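Phosphoribosylaminoimidazole-succinocarboxamide synthase (Saccharomyces cerevisiae, PDB 2CNQ) catalyses the ATP-dependent joining of aspartate to the carboxylate of carboxyaminoimidazole ribotide, giving SAICAR in the de novo purine biosynthesis pathway. Local coordinates at residues A[39-52]-A[275-289]. Numbering follows the deposited sequence.
Sequences ISAYDVIMENSIPE and VNGVKMPQDIVDRTR. With ADP (adenosine-5'-diphosphate), chain F; SO4 (sulfate ion), chain J.
Hydrogen bonds and apolar packing join the chain leaving a β-hairpin, through Asn48, Ile50 and Pro51, to Met280 of the loop 275-281 and to Val285 and Arg289 in the first turns of helix 282-300. The hairpin, strands 40-41 and 44-45 linked by a type I' turn, helps hold ADP: Tyr42 N and Asp43 N bond to its phosphate oxygens. The contact thus connects the chain following this nucleotide-binding hairpin of SAICAR synthetase to the last helix of the fold. Beside the hairpin, water 1 bridges Ile45 O, Val275 O and Val278 N, and Glu47 N bonds directly to Val278 O (2.7 Å). Asparagine suits its place because the amide both accepts and donates: Asn48 OD1 takes Met280 N at 2.8 Å. Asn48 ND2 gives to Met280 O at 2.9 Å, in the carbonyl plane on a lone pair. Flexible and unbranched, Met280 points toward segment 39-52 and sets CE 3.6 Å from Ile39 CG2; the Ile50 side chain crosses it at about a right angle, CD1 touching CE and Val285 CG1. Arginine offers a long apolar stem, CB and CG packed against Ile50 CG2, and a guanidinium beyond. A leucine in place of Arg289 would probably leave Pro51 O without its donor and Glu52 without its charged mate. Arg289 NE meets Pro51 O at 2.7 Å, while NH2 bonds a sulfate, probably from crystallisation, and, in the conformer described, the anti lone pair of Glu52 OE1.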
loop_
_atom_site.group_PDB
_atom_site.type_symbol
_atom_site.label_atom_id
_atom_site.label_comp_id
_atom_site.label_asym_id
_atom_site.label_seq_id
_atom_site.Cartn_x
_atom_site.Cartn_y
_atom_site.Cartn_z
ATOM N N ILE A 39 -10.696 -6.912 0.431
ATOM C CA ILE A 39 -9.942 -6.348 1.524
ATOM C C ILE A 39 -9.522 -7.475 2.396
ATOM O O ILE A 39 -10.227 -8.448 2.553
ATOM C CB ILE A 39 -10.742 -5.298 2.266
ATOM C CG1 ILE A 39 -9.899 -4.587 3.314
ATOM C CG2 ILE A 39 -11.995 -5.870 2.867
ATOM C CD1 ILE A 39 -10.542 -3.339 3.839
ATOM N N SER A 40 -8.353 -7.347 2.952
ATOM C CA SER A 40 -7.779 -8.374 3.769
ATOM C C SER A 40 -7.263 -7.761 5.015
ATOM O O SER A 40 -6.994 -6.591 5.095
ATOM C CB SER A 40 -6.650 -9.012 3.011
ATOM O OG SER A 40 -5.641 -8.078 2.718
ATOM N N ALA A 41 -7.112 -8.581 6.024
ATOM C CA ALA A 41 -6.476 -8.135 7.241
ATOM C C ALA A 41 -5.846 -9.347 7.819
ATOM O O ALA A 41 -6.394 -10.434 7.744
ATOM C CB ALA A 41 -7.465 -7.560 8.174
ATOM N N TYR A 42 -4.684 -9.170 8.395
ATOM C CA TYR A 42 -3.955 -10.276 8.948
ATOM C C TYR A 42 -3.818 -11.381 7.928
ATOM O O TYR A 42 -3.859 -12.553 8.267
ATOM C CB TYR A 42 -4.571 -10.753 10.240
ATOM C CG TYR A 42 -4.749 -9.644 11.221
ATOM C CD1 TYR A 42 -3.691 -9.067 11.836
ATOM C CD2 TYR A 42 -6.000 -9.183 11.520
ATOM C CE1 TYR A 42 -3.874 -8.068 12.753
ATOM C CE2 TYR A 42 -6.212 -8.208 12.414
ATOM C CZ TYR A 42 -5.155 -7.639 13.029
ATOM O OH TYR A 42 -5.387 -6.663 13.955
ATOM N N ASP A 43 -3.609 -11.000 6.681
ATOM C CA ASP A 43 -3.346 -11.932 5.601
ATOM C C ASP A 43 -4.505 -12.806 5.253
ATOM O O ASP A 43 -4.319 -13.789 4.582
ATOM C CB ASP A 43 -2.092 -12.736 5.822
ATOM C CG ASP A 43 -0.886 -11.901 5.712
ATOM O OD1 ASP A 43 -0.037 -12.012 6.586
ATOM O OD2 ASP A 43 -0.773 -11.116 4.758
ATOM N N VAL A 44 -5.712 -12.416 5.634
ATOM C CA VAL A 44 -6.875 -13.139 5.221
ATOM C C VAL A 44 -7.832 -12.186 4.577
ATOM O O VAL A 44 -8.082 -11.104 5.068
ATOM C CB VAL A 44 -7.512 -13.685 6.493
ATOM C CG1 VAL A 44 -8.741 -14.409 6.158
ATOM C CG2 VAL A 44 -6.507 -14.566 7.241
ATOM N N ILE A 45 -8.394 -12.598 3.468
ATOM C CA ILE A 45 -9.308 -11.800 2.724
ATOM C C ILE A 45 -10.653 -11.903 3.366
ATOM O O ILE A 45 -11.106 -12.961 3.727
ATOM C CB ILE A 45 -9.358 -12.283 1.290
ATOM C CG1 ILE A 45 -7.979 -12.183 0.655
ATOM C CG2 ILE A 45 -10.327 -11.480 0.492
ATOM C CD1 ILE A 45 -7.874 -12.881 -0.648
ATOM N N MET A 46 -11.332 -10.790 3.496
ATOM C CA MET A 46 -12.679 -10.805 3.995
ATOM C C MET A 46 -13.572 -11.444 2.978
ATOM O O MET A 46 -13.300 -11.470 1.799
ATOM C CB MET A 46 -13.174 -9.401 4.239
ATOM C CG MET A 46 -12.384 -8.623 5.270
ATOM S SD MET A 46 -12.373 -9.316 6.896
ATOM C CE MET A 46 -10.789 -10.088 6.917
ATOM N N GLU A 47 -14.708 -11.919 3.430
ATOM C CA GLU A 47 -15.662 -12.510 2.517
ATOM C C GLU A 47 -16.202 -11.501 1.565
ATOM O O GLU A 47 -16.376 -11.785 0.404
ATOM C CB GLU A 47 -16.825 -13.094 3.277
ATOM C CG GLU A 47 -17.830 -13.741 2.448
ATOM C CD GLU A 47 -17.222 -14.863 1.663
ATOM O OE1 GLU A 47 -16.265 -15.497 2.146
ATOM O OE2 GLU A 47 -17.719 -15.126 0.557
ATOM N N ASN A 48 -16.515 -10.333 2.074
ATOM C CA ASN A 48 -17.111 -9.314 1.303
ATOM C C ASN A 48 -16.136 -8.212 1.010
ATOM O O ASN A 48 -15.067 -8.109 1.561
ATOM C CB ASN A 48 -18.385 -8.813 1.953
ATOM C CG ASN A 48 -18.236 -8.377 3.374
ATOM O OD1 ASN A 48 -17.352 -8.789 4.102
ATOM N ND2 ASN A 48 -19.180 -7.555 3.801
ATOM N N SER A 49 -16.515 -7.412 0.059
ATOM C CA SER A 49 -15.672 -6.407 -0.497
ATOM C C SER A 49 -16.057 -5.030 0.013
ATOM O O SER A 49 -17.073 -4.830 0.665
ATOM C CB SER A 49 -15.809 -6.525 -2.019
ATOM O OG SER A 49 -14.994 -7.618 -2.551
ATOM N N ILE A 50 -15.193 -4.089 -0.285
ATOM C CA ILE A 50 -15.451 -2.687 -0.026
ATOM C C ILE A 50 -15.665 -2.070 -1.387
ATOM O O ILE A 50 -14.725 -1.934 -2.139
ATOM C CB ILE A 50 -14.279 -2.032 0.672
ATOM C CG1 ILE A 50 -13.868 -2.701 1.980
ATOM C CG2 ILE A 50 -14.577 -0.573 0.895
ATOM C CD1 ILE A 50 -14.864 -2.723 3.065
ATOM N N PRO A 51 -16.880 -1.720 -1.748
ATOM C CA PRO A 51 -17.103 -1.266 -3.101
ATOM C C PRO A 51 -16.208 -0.129 -3.464
ATOM O O PRO A 51 -16.086 0.851 -2.737
ATOM C CB PRO A 51 -18.567 -0.847 -3.114
ATOM C CG PRO A 51 -19.160 -1.729 -2.080
ATOM C CD PRO A 51 -18.130 -1.870 -1.009
ATOM N N GLU A 52 -15.592 -0.264 -4.609
ATOM C CA GLU A 52 -14.714 0.739 -5.181
ATOM C C GLU A 52 -13.448 0.989 -4.433
ATOM O O GLU A 52 -12.692 1.837 -4.801
ATOM C CB GLU A 52 -15.436 2.038 -5.485
ATOM C CG GLU A 52 -16.534 1.860 -6.509
ATOM C CD GLU A 52 -17.809 1.317 -5.917
ATOM O OE1 GLU A 52 -18.261 1.899 -4.917
ATOM O OE2 GLU A 52 -18.388 0.354 -6.451
ATOM N N VAL A 275 -9.583 -15.179 10.716
ATOM C CA VAL A 275 -10.656 -16.049 10.303
ATOM C C VAL A 275 -10.970 -15.797 8.849
ATOM O O VAL A 275 -11.078 -14.671 8.432
ATOM C CB VAL A 275 -11.881 -15.806 11.153
ATOM C CG1 VAL A 275 -13.005 -16.719 10.723
ATOM C CG2 VAL A 275 -11.583 -16.038 12.619
ATOM N N ASN A 276 -11.097 -16.855 8.074
ATOM C CA ASN A 276 -11.493 -16.760 6.694
ATOM C C ASN A 276 -12.964 -16.603 6.566
ATOM O O ASN A 276 -13.727 -17.003 7.411
ATOM C CB ASN A 276 -11.040 -17.997 5.952
ATOM C CG ASN A 276 -9.547 -18.050 5.807
ATOM O OD1 ASN A 276 -8.831 -18.492 6.681
ATOM N ND2 ASN A 276 -9.061 -17.501 4.738
ATOM N N GLY A 277 -13.367 -16.042 5.456
ATOM C CA GLY A 277 -14.753 -15.909 5.156
ATOM C C GLY A 277 -15.480 -14.970 6.080
ATOM O O GLY A 277 -16.673 -15.124 6.242
ATOM N N VAL A 278 -14.818 -13.981 6.662
ATOM C CA VAL A 278 -15.493 -13.085 7.558
ATOM C C VAL A 278 -16.305 -12.111 6.759
ATOM O O VAL A 278 -15.811 -11.441 5.874
ATOM C CB VAL A 278 -14.524 -12.350 8.447
ATOM C CG1 VAL A 278 -15.183 -11.227 9.184
ATOM C CG2 VAL A 278 -13.917 -13.328 9.414
ATOM N N LYS A 279 -17.551 -12.010 7.125
ATOM C CA LYS A 279 -18.428 -11.052 6.537
ATOM C C LYS A 279 -18.396 -9.829 7.388
ATOM O O LYS A 279 -18.858 -9.832 8.525
ATOM C CB LYS A 279 -19.832 -11.604 6.454
ATOM C CG LYS A 279 -20.767 -10.649 5.704
ATOM C CD LYS A 279 -21.521 -11.279 4.514
ATOM C CE LYS A 279 -22.069 -10.220 3.548
ATOM N NZ LYS A 279 -23.051 -9.364 4.209
ATOM N N MET A 280 -17.804 -8.779 6.875
ATOM C CA MET A 280 -17.849 -7.536 7.577
ATOM C C MET A 280 -19.272 -7.086 7.591
ATOM O O MET A 280 -19.890 -7.019 6.547
ATOM C CB MET A 280 -17.054 -6.500 6.838
ATOM C CG MET A 280 -15.589 -6.776 6.785
ATOM S SD MET A 280 -14.754 -5.624 5.734
ATOM C CE MET A 280 -15.333 -6.195 4.156
ATOM N N PRO A 281 -19.790 -6.723 8.743
ATOM C CA PRO A 281 -21.091 -6.127 8.758
ATOM C C PRO A 281 -21.093 -4.903 7.904
ATOM O O PRO A 281 -20.076 -4.252 7.713
ATOM C CB PRO A 281 -21.280 -5.761 10.224
ATOM C CG PRO A 281 -20.426 -6.750 10.942
ATOM C CD PRO A 281 -19.224 -6.876 10.079
ATOM N N GLN A 282 -22.261 -4.552 7.432
ATOM C CA GLN A 282 -22.351 -3.411 6.568
ATOM C C GLN A 282 -21.783 -2.181 7.216
ATOM O O GLN A 282 -21.176 -1.374 6.555
ATOM C CB GLN A 282 -23.796 -3.169 6.204
ATOM C CG GLN A 282 -23.987 -2.123 5.152
ATOM C CD GLN A 282 -23.504 -2.593 3.809
ATOM O OE1 GLN A 282 -23.995 -3.597 3.278
ATOM N NE2 GLN A 282 -22.522 -1.899 3.255
ATOM N N ASP A 283 -21.987 -2.014 8.502
ATOM C CA ASP A 283 -21.464 -0.869 9.189
ATOM C C ASP A 283 -19.964 -0.798 9.073
ATOM O O ASP A 283 -19.400 0.273 8.943
ATOM C CB ASP A 283 -21.836 -1.029 10.658
ATOM C CG ASP A 283 -21.366 0.061 11.487
ATOM O OD1 ASP A 283 -21.783 1.179 11.196
ATOM O OD2 ASP A 283 -20.589 -0.192 12.425
ATOM N N ILE A 284 -19.316 -1.945 9.142
ATOM C CA ILE A 284 -17.884 -1.993 9.059
ATOM C C ILE A 284 -17.436 -1.765 7.648
ATOM O O ILE A 284 -16.472 -1.075 7.422
ATOM C CB ILE A 284 -17.402 -3.317 9.610
ATOM C CG1 ILE A 284 -17.796 -3.452 11.081
ATOM C CG2 ILE A 284 -15.923 -3.472 9.436
ATOM C CD1 ILE A 284 -17.362 -2.312 11.967
ATOM N N VAL A 285 -18.138 -2.333 6.684
ATOM C CA VAL A 285 -17.848 -2.024 5.302
ATOM C C VAL A 285 -17.920 -0.554 5.109
ATOM O O VAL A 285 -17.033 0.065 4.543
ATOM C CB VAL A 285 -18.855 -2.710 4.383
ATOM C CG1 VAL A 285 -18.692 -2.230 2.973
ATOM C CG2 VAL A 285 -18.722 -4.192 4.460
ATOM N N ASP A 286 -19.009 0.030 5.547
ATOM C CA ASP A 286 -19.243 1.415 5.257
ATOM C C ASP A 286 -18.244 2.285 5.954
ATOM O O ASP A 286 -17.744 3.229 5.381
ATOM C CB ASP A 286 -20.636 1.789 5.682
ATOM C CG ASP A 286 -21.703 1.142 4.837
ATOM O OD1 ASP A 286 -22.863 1.258 5.252
ATOM O OD2 ASP A 286 -21.410 0.572 3.783
ATOM N N ARG A 287 -17.923 1.967 7.185
ATOM C CA ARG A 287 -16.999 2.779 7.946
ATOM C C ARG A 287 -15.606 2.674 7.382
ATOM O O ARG A 287 -14.874 3.630 7.338
ATOM C CB ARG A 287 -17.048 2.354 9.395
ATOM C CG ARG A 287 -18.327 2.837 10.062
ATOM C CD ARG A 287 -18.612 2.131 11.355
ATOM N NE ARG A 287 -17.658 2.511 12.371
ATOM C CZ ARG A 287 -17.566 1.905 13.548
ATOM N NH1 ARG A 287 -18.363 0.888 13.851
ATOM N NH2 ARG A 287 -16.662 2.309 14.419
ATOM N N THR A 288 -15.253 1.484 6.958
ATOM C CA THR A 288 -13.964 1.310 6.343
ATOM C C THR A 288 -13.891 2.109 5.071
ATOM O O THR A 288 -12.948 2.820 4.823
ATOM C CB THR A 288 -13.736 -0.157 6.030
ATOM O OG1 THR A 288 -13.740 -0.879 7.248
ATOM C CG2 THR A 288 -12.420 -0.377 5.388
ATOM N N ARG A 289 -14.901 1.966 4.237
ATOM C CA ARG A 289 -14.926 2.648 2.988
ATOM C C ARG A 289 -14.793 4.136 3.218
ATOM O O ARG A 289 -14.059 4.820 2.543
ATOM C CB ARG A 289 -16.198 2.324 2.266
ATOM C CG ARG A 289 -16.188 2.773 0.834
ATOM C CD ARG A 289 -17.465 2.373 0.173
ATOM N NE ARG A 289 -17.485 2.666 -1.231
ATOM C CZ ARG A 289 -17.881 3.802 -1.760
ATOM N NH1 ARG A 289 -18.294 4.787 -1.021
ATOM N NH2 ARG A 289 -17.862 3.931 -3.066
HETATM P PB ADP F . -3.024 -8.158 4.602
HETATM O O1B ADP F . -3.609 -9.316 3.865
HETATM O O2B ADP F . -1.522 -8.087 4.550
HETATM O O3B ADP F . -3.744 -6.881 4.237
HETATM P PA ADP F . -2.652 -7.072 6.907
HETATM O O1A ADP F . -3.223 -6.764 8.238
HETATM O O2A ADP F . -2.672 -5.810 6.125
HETATM O O3A ADP F . -3.269 -8.327 6.181
HETATM O "O5'" ADP F . -1.148 -7.497 6.988
HETATM C "C5'" ADP F . -0.177 -6.500 7.226
HETATM C "C4'" ADP F . 1.209 -7.052 7.489
HETATM O "O4'" ADP F . 1.155 -7.762 8.722
HETATM C "C3'" ADP F . 1.612 -8.008 6.396
HETATM O "O3'" ADP F . 3.015 -7.957 6.214
HETATM C "C2'" ADP F . 1.191 -9.321 6.977
HETATM O "O2'" ADP F . 1.978 -10.371 6.477
HETATM C "C1'" ADP F . 1.453 -9.119 8.451
HETATM N N9 ADP F . 0.588 -9.933 9.297
HETATM C C8 ADP F . -0.687 -10.183 9.052
HETATM N N7 ADP F . -1.211 -10.969 10.001
HETATM C C5 ADP F . -0.249 -11.207 10.878
HETATM C C6 ADP F . -0.221 -11.966 12.108
HETATM N N6 ADP F . -1.349 -12.597 12.514
HETATM N N1 ADP F . 0.958 -11.999 12.755
HETATM C C2 ADP F . 2.072 -11.354 12.295
HETATM N N3 ADP F . 2.096 -10.622 11.156
HETATM C C4 ADP F . 0.961 -10.525 10.424
HETATM S S SO4 J . -19.833 7.133 -3.149
HETATM O O1 SO4 J . -21.132 6.478 -3.018
HETATM O O2 SO4 J . -19.987 8.406 -3.837
HETATM O O3 SO4 J . -19.243 7.280 -1.833
HETATM O O4 SO4 J . -18.951 6.311 -3.970
HETATM O O HOH W 1 -12.146 -13.303 6.261
HETATM O O HOH W 2 -11.411 -15.592 3.495
#